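Local coordinates for protein teicoplanin pseudoaglycone deacetylases Orf2 (Actinoplanes teichomyceticus, PDB 3DFF) that probably removes the acetyl group from the amino sugar of the teicoplanin pseudoaglycone, as a zinc-dependent hydrolase of the PIG-L family, at residues S14-L17 with D18-V21; G159-P162 with D163-A166; S231-V234 with L235-S239. All blocks are in the same frame, centred on the assembly; numbering follows the deposited sequence.

Contact 1: S14-L17 with D18-V21. With ZN (zinc ion), chain B.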
# COMPACT_ATOMS: atom_id res chain seq x y z
N SER A 14 4.53 -0.81 -2.07
CA SER A 14 3.09 -0.77 -1.87
C SER A 14 2.58 -2.15 -1.45
O SER A 14 2.94 -3.15 -2.06
CB SER A 14 2.42 -0.35 -3.17
OG SER A 14 1.03 -0.13 -2.97
N PRO A 15 1.71 -2.23 -0.42
CA PRO A 15 1.12 -3.54 -0.09
C PRO A 15 0.29 -4.06 -1.25
O PRO A 15 0.52 -5.19 -1.70
CB PRO A 15 0.24 -3.26 1.15
CG PRO A 15 0.57 -1.91 1.59
CD PRO A 15 1.23 -1.15 0.46
N HIS A 16 -0.67 -3.26 -1.73
CA HIS A 16 -1.61 -3.68 -2.76
C HIS A 16 -1.51 -2.79 -3.97
O HIS A 16 -0.88 -1.74 -3.94
CB HIS A 16 -3.05 -3.61 -2.26
CG HIS A 16 -3.30 -4.45 -1.06
ND1 HIS A 16 -3.74 -3.92 0.14
CD2 HIS A 16 -3.22 -5.79 -0.87
CE1 HIS A 16 -3.91 -4.90 1.01
NE2 HIS A 16 -3.57 -6.04 0.43
N LEU A 17 -2.17 -3.23 -5.05
CA LEU A 17 -2.21 -2.49 -6.30
C LEU A 17 -3.19 -1.32 -6.20
O LEU A 17 -4.36 -1.44 -6.61
CB LEU A 17 -2.55 -3.46 -7.45
CG LEU A 17 -1.55 -4.60 -7.66
CD1 LEU A 17 -2.16 -5.76 -8.40
CD2 LEU A 17 -0.30 -4.09 -8.44
N ASP A 18 -2.70 -0.23 -5.63
CA ASP A 18 -3.42 1.05 -5.45
C ASP A 18 -2.86 1.88 -4.31
O ASP A 18 -2.97 3.10 -4.33
CB ASP A 18 -4.94 0.88 -5.26
CG ASP A 18 -5.30 -0.03 -4.05
OD1 ASP A 18 -4.43 -0.48 -3.28
OD2 ASP A 18 -6.51 -0.32 -3.92
N ASP A 19 -2.25 1.25 -3.31
CA ASP A 19 -1.97 1.96 -2.06
C ASP A 19 -0.96 3.09 -2.23
O ASP A 19 -1.15 4.18 -1.69
CB ASP A 19 -1.48 1.00 -0.96
CG ASP A 19 -2.58 0.08 -0.46
OD1 ASP A 19 -3.63 0.57 0.01
OD2 ASP A 19 -2.38 -1.15 -0.52
N ALA A 20 0.10 2.83 -2.99
CA ALA A 20 1.16 3.83 -3.18
C ALA A 20 0.61 5.04 -3.90
O ALA A 20 0.97 6.20 -3.57
CB ALA A 20 2.33 3.22 -3.99
N VAL A 21 -0.23 4.81 -4.90
CA VAL A 21 -0.80 5.94 -5.66
C VAL A 21 -1.77 6.73 -4.77
O VAL A 21 -1.68 7.95 -4.67
CB VAL A 21 -1.41 5.50 -6.99
CG1 VAL A 21 -2.13 6.67 -7.67
CG2 VAL A 21 -0.30 4.94 -7.90
ZN ZN B . -4.08 -1.89 0.54
O HOH W 1 -5.28 -1.63 -1.17
O HOH W 2 -5.73 -2.10 1.64
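Ser14 ends strand 9-14 with its OG lying against the first turn of helix 19-33, and the loop and helix start that follow carry the zinc-binding Pro-His-Leu-Asp-Asp sequence, Pro15 to Asp19, of the PIG-L family. The hydroxyl of Ser14 is anti to its own backbone N (chi1 -172°), a rotation that turns OG between the loop and the helix: it donates to His16 O at 2.7 Å and accepts from Ala20 N at 3.1 Å. Pro15 presents the CG and CD edge of its ring to Asp19, the two side chains crossing at about a right angle, and its CB lies over one face of the His16 imidazole near the rim. His16 runs alongside Asp19, ring and carboxylate planes 49° apart. His16 ND1 binds the zinc ion at 2.1 Å, and NE2 is hydrogen-bonded to Asp163; the metal at ND1 and Asp163 at NE2 together fix the ring's rotation. The backbone N of His16 donates to the anti lone pair of Asp19 OD2, so this oxygen is gripped by metal and amide together. Leu17, the centre of an inverse gamma turn, packs its side chain on Arg76 and Asp79 of helix 71-85. Asp18 OD1 takes a bond of 2.5 Å from zinc-bound water 1. Asp19 holds the metal unevenly, OD2 at 2.1 Å from the zinc ion and OD1 at 2.6 Å.

Contact 2: G159-P162 with D163-A166. With ZN (zinc ion), chain B.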
# COMPACT_ATOMS: atom_id res chain seq x y z
N GLY A 159 -5.02 1.63 9.83
CA GLY A 159 -6.14 0.80 9.41
C GLY A 159 -5.93 -0.68 9.67
O GLY A 159 -6.87 -1.47 9.58
N GLU A 160 -4.67 -1.05 9.96
CA GLU A 160 -4.29 -2.39 10.45
C GLU A 160 -4.60 -3.55 9.49
O GLU A 160 -4.80 -4.69 9.93
CB GLU A 160 -4.90 -2.66 11.86
CG GLU A 160 -4.45 -1.66 12.94
CD GLU A 160 -5.11 -1.90 14.30
OE1 GLU A 160 -5.29 -0.91 15.05
OE2 GLU A 160 -5.43 -3.05 14.64
N HIS A 161 -4.61 -3.28 8.18
CA HIS A 161 -4.81 -4.38 7.22
C HIS A 161 -3.59 -5.30 7.34
O HIS A 161 -2.44 -4.83 7.28
CB HIS A 161 -4.94 -3.89 5.78
CG HIS A 161 -5.28 -4.99 4.81
ND1 HIS A 161 -6.47 -5.03 4.12
CD2 HIS A 161 -4.57 -6.08 4.43
CE1 HIS A 161 -6.48 -6.11 3.35
NE2 HIS A 161 -5.35 -6.77 3.52
N PRO A 162 -3.82 -6.61 7.53
CA PRO A 162 -2.69 -7.52 7.75
C PRO A 162 -1.60 -7.44 6.65
O PRO A 162 -0.40 -7.59 6.94
CB PRO A 162 -3.34 -8.90 7.71
CG PRO A 162 -4.79 -8.67 8.05
CD PRO A 162 -5.14 -7.28 7.65
N ASP A 163 -2.03 -7.23 5.41
CA ASP A 163 -1.09 -7.13 4.30
C ASP A 163 -0.27 -5.85 4.40
O ASP A 163 0.89 -5.81 3.99
CB ASP A 163 -1.83 -7.15 2.96
CG ASP A 163 -2.43 -8.51 2.61
OD1 ASP A 163 -2.03 -9.53 3.23
OD2 ASP A 163 -3.28 -8.58 1.69
N HIS A 164 -0.89 -4.79 4.92
CA HIS A 164 -0.18 -3.52 5.13
C HIS A 164 0.84 -3.66 6.24
O HIS A 164 1.97 -3.17 6.11
CB HIS A 164 -1.16 -2.39 5.45
CG HIS A 164 -1.91 -1.89 4.26
ND1 HIS A 164 -2.13 -0.55 4.02
CD2 HIS A 164 -2.49 -2.56 3.22
CE1 HIS A 164 -2.80 -0.41 2.89
NE2 HIS A 164 -3.03 -1.61 2.39
N GLU A 165 0.44 -4.33 7.33
CA GLU A 165 1.38 -4.57 8.43
C GLU A 165 2.54 -5.47 8.00
O GLU A 165 3.68 -5.19 8.35
CB GLU A 165 0.65 -5.15 9.65
CG GLU A 165 -0.35 -4.16 10.20
CD GLU A 165 -0.97 -4.57 11.51
OE1 GLU A 165 -0.89 -5.76 11.89
OE2 GLU A 165 -1.56 -3.69 12.17
N ALA A 166 2.26 -6.53 7.24
CA ALA A 166 3.34 -7.41 6.75
C ALA A 166 4.32 -6.65 5.85
O ALA A 166 5.54 -6.83 5.97
CB ALA A 166 2.75 -8.58 5.98
ZN ZN B . -4.08 -1.89 0.54
O HOH W 1 -5.28 -1.63 -1.17
O HOH W 2 -5.73 -2.10 1.64
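His161 meets the side chains of both Asp163 and His164 at the start of helix 162-178. Its CB rests 3.8 Å from His164 CD2, at an oblique slant to that ring. With chi1 at -174° CG stands anti to the backbone N, a turn that lays the imidazole along the Asp163 side chain; the two point the same way, with ring and carboxylate planes 43° apart. The ring turns its CD2 edge to Asp163 N, which lies near the ring plane, and His161 CD2 is 3.3 Å from Asp163 CB. At the tip, His161 NE2 is 3.3 Å from Asp163 OD2 and has a weak bond to Ser98 OG. His161 is the N-cap residue of this helix, within the His-Pro-Asp-His sequence that brings a zinc ligand to the metal in this PIG-L-type fold. His161 O accepts from Glu165 N at 2.9 Å, with a weak second bond from His164 N, and Pro162 O accepts from Ala166 N, one residue further on. His164 NE2 binds the zinc ion at 2.1 Å, its ND1 being held by Asp187, a second-shell carboxylate that probably makes the imidazole a stronger metal donor. Asp163 OD1 forms a salt bridge with Arg101, and OD2 accepts from Ser98 N. On the outer side the side chains of Glu160 and Glu165 run side by side, with their OE2 atoms 4.6 Å apart, a likely mild repulsion between like charges.

Contact 3: S231-V234 with L235-S239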
# COMPACT_ATOMS: atom_id res chain seq x y z
N SER A 231 -11.32 -0.67 -10.83
CA SER A 231 -11.92 -1.70 -9.99
C SER A 231 -12.19 -1.22 -8.56
O SER A 231 -13.06 -1.75 -7.87
CB SER A 231 -11.01 -2.93 -9.94
OG SER A 231 -9.75 -2.59 -9.39
N GLN A 232 -11.43 -0.23 -8.12
CA GLN A 232 -11.48 0.26 -6.75
C GLN A 232 -12.35 1.49 -6.57
O GLN A 232 -12.63 1.88 -5.44
CB GLN A 232 -10.06 0.57 -6.27
CG GLN A 232 -9.10 -0.59 -6.44
CD GLN A 232 -9.54 -1.85 -5.71
OE1 GLN A 232 -9.79 -1.82 -4.49
NE2 GLN A 232 -9.62 -2.96 -6.44
N MSE A 233 -12.79 2.10 -7.66
CA MSE A 233 -13.51 3.36 -7.55
C MSE A 233 -14.78 3.30 -6.69
O MSE A 233 -14.96 4.13 -5.79
CB MSE A 233 -13.77 3.98 -8.92
CG MSE A 233 -12.55 4.71 -9.53
SE MSE A 233 -11.46 5.79 -8.27
CE MSE A 233 -10.05 4.47 -7.92
N VAL A 234 -15.64 2.32 -6.93
CA VAL A 234 -16.90 2.23 -6.17
C VAL A 234 -16.59 2.04 -4.68
O VAL A 234 -17.14 2.75 -3.83
CB VAL A 234 -17.86 1.13 -6.72
CG1 VAL A 234 -19.09 0.95 -5.82
CG2 VAL A 234 -18.29 1.47 -8.14
N LEU A 235 -15.68 1.12 -4.38
CA LEU A 235 -15.25 0.84 -3.02
C LEU A 235 -14.66 2.08 -2.32
O LEU A 235 -14.99 2.36 -1.18
CB LEU A 235 -14.22 -0.29 -3.05
CG LEU A 235 -13.85 -1.15 -1.84
CD1 LEU A 235 -15.09 -1.64 -1.11
CD2 LEU A 235 -13.03 -2.33 -2.35
N LEU A 236 -13.81 2.82 -3.03
CA LEU A 236 -13.15 3.99 -2.44
C LEU A 236 -14.07 5.21 -2.28
O LEU A 236 -13.94 5.96 -1.31
CB LEU A 236 -11.93 4.39 -3.26
CG LEU A 236 -10.72 3.45 -3.16
CD1 LEU A 236 -9.77 3.71 -4.31
CD2 LEU A 236 -10.02 3.63 -1.84
N ASN A 237 -14.98 5.41 -3.22
CA ASN A 237 -15.86 6.57 -3.17
C ASN A 237 -16.93 6.49 -2.09
O ASN A 237 -17.32 7.51 -1.51
CB ASN A 237 -16.47 6.86 -4.54
CG ASN A 237 -15.54 7.69 -5.40
OD1 ASN A 237 -15.36 8.88 -5.16
ND2 ASN A 237 -14.92 7.05 -6.38
N GLY A 238 -17.39 5.27 -1.82
CA GLY A 238 -18.43 5.04 -0.82
C GLY A 238 -19.79 5.46 -1.33
O GLY A 238 -19.98 5.63 -2.54
N SER A 239 -20.73 5.64 -0.41
CA SER A 239 -22.10 5.99 -0.78
C SER A 239 -22.30 7.50 -0.92
O SER A 239 -23.40 7.97 -1.24
CB SER A 239 -23.11 5.39 0.21
OG SER A 239 -22.73 5.66 1.55
O HOH W 3 -15.00 -1.02 -6.31
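Met233, present as selenomethionine, and Leu236 slant across each other on one flank of a short helix, with the methyl CE of the first 3.7 Å from CD1 of the second. The Met233 chain bends at chi2 and chi3 (-40° and 98°), and this double turn carries CE back toward Leu236 instead of outward. The same CD1 of Leu236 also meets Gln232 CB, so one methyl touches both residues. Asn237 is slanted against Met233 as well, its ND2 lying 4.1 Å from the selenium, but the pair is joined mainly by polar atoms. Met233 O accepts twice from Asn237: from the backbone N of Asn237 at 2.9 Å, and from ND2 at 3.0 Å, which comes from 45° above the carbonyl plane. The side-chain amide therefore folds back over its own helix, and its OD1 reaches Leu243 N at the start of helix 243-254. On another flank Gln232 and Leu235 run side by side in the same direction, Gln232 OE1 lying 3.9 Å from Leu235 CD2; the leucine goes on to meet Met59, Ile62 and Trp63. The bent Gln232 chain turns NE2 back to Ser231 OG at 3.0 Å. That hydroxyl is also bonded to Glu78 of helix 71-85. Water 3 bridges Ser231 O and Leu235 N. Backbone bonds from Leu236 N to Gln232 O and from Gly238 N to Val234 O complete the turns, and Gly238 leaves helical geometry with positive phi. The arrangement is that of a short surface alpha-helix with i to i+4 bonds, helix 233-237, ended by a glycine and lying at the side of the zinc pocket, with the side chain of Gln232 about 8 Å from the zinc ion.

The contacts follow one another along the chain. Contacts 1 and 2 lie just beyond the ends of two neighbouring parallel strands of the mixed sheet, 9-14 and 151-155, at the starts of helices 19-33 and 162-178. Their centres are 12 Å apart, and between them they supply all three protein ligands of the zinc ion and share both its waters. The hydrogen bond from His16 to Asp163 joins them directly. Contact 3, on helix 233-237, is a surface element with its centre 15 Å from that of contact 1 and 20 Å from that of contact 2; it touches contact 1 through Gln232 and Asp18, and so borders the metal site without binding the metal.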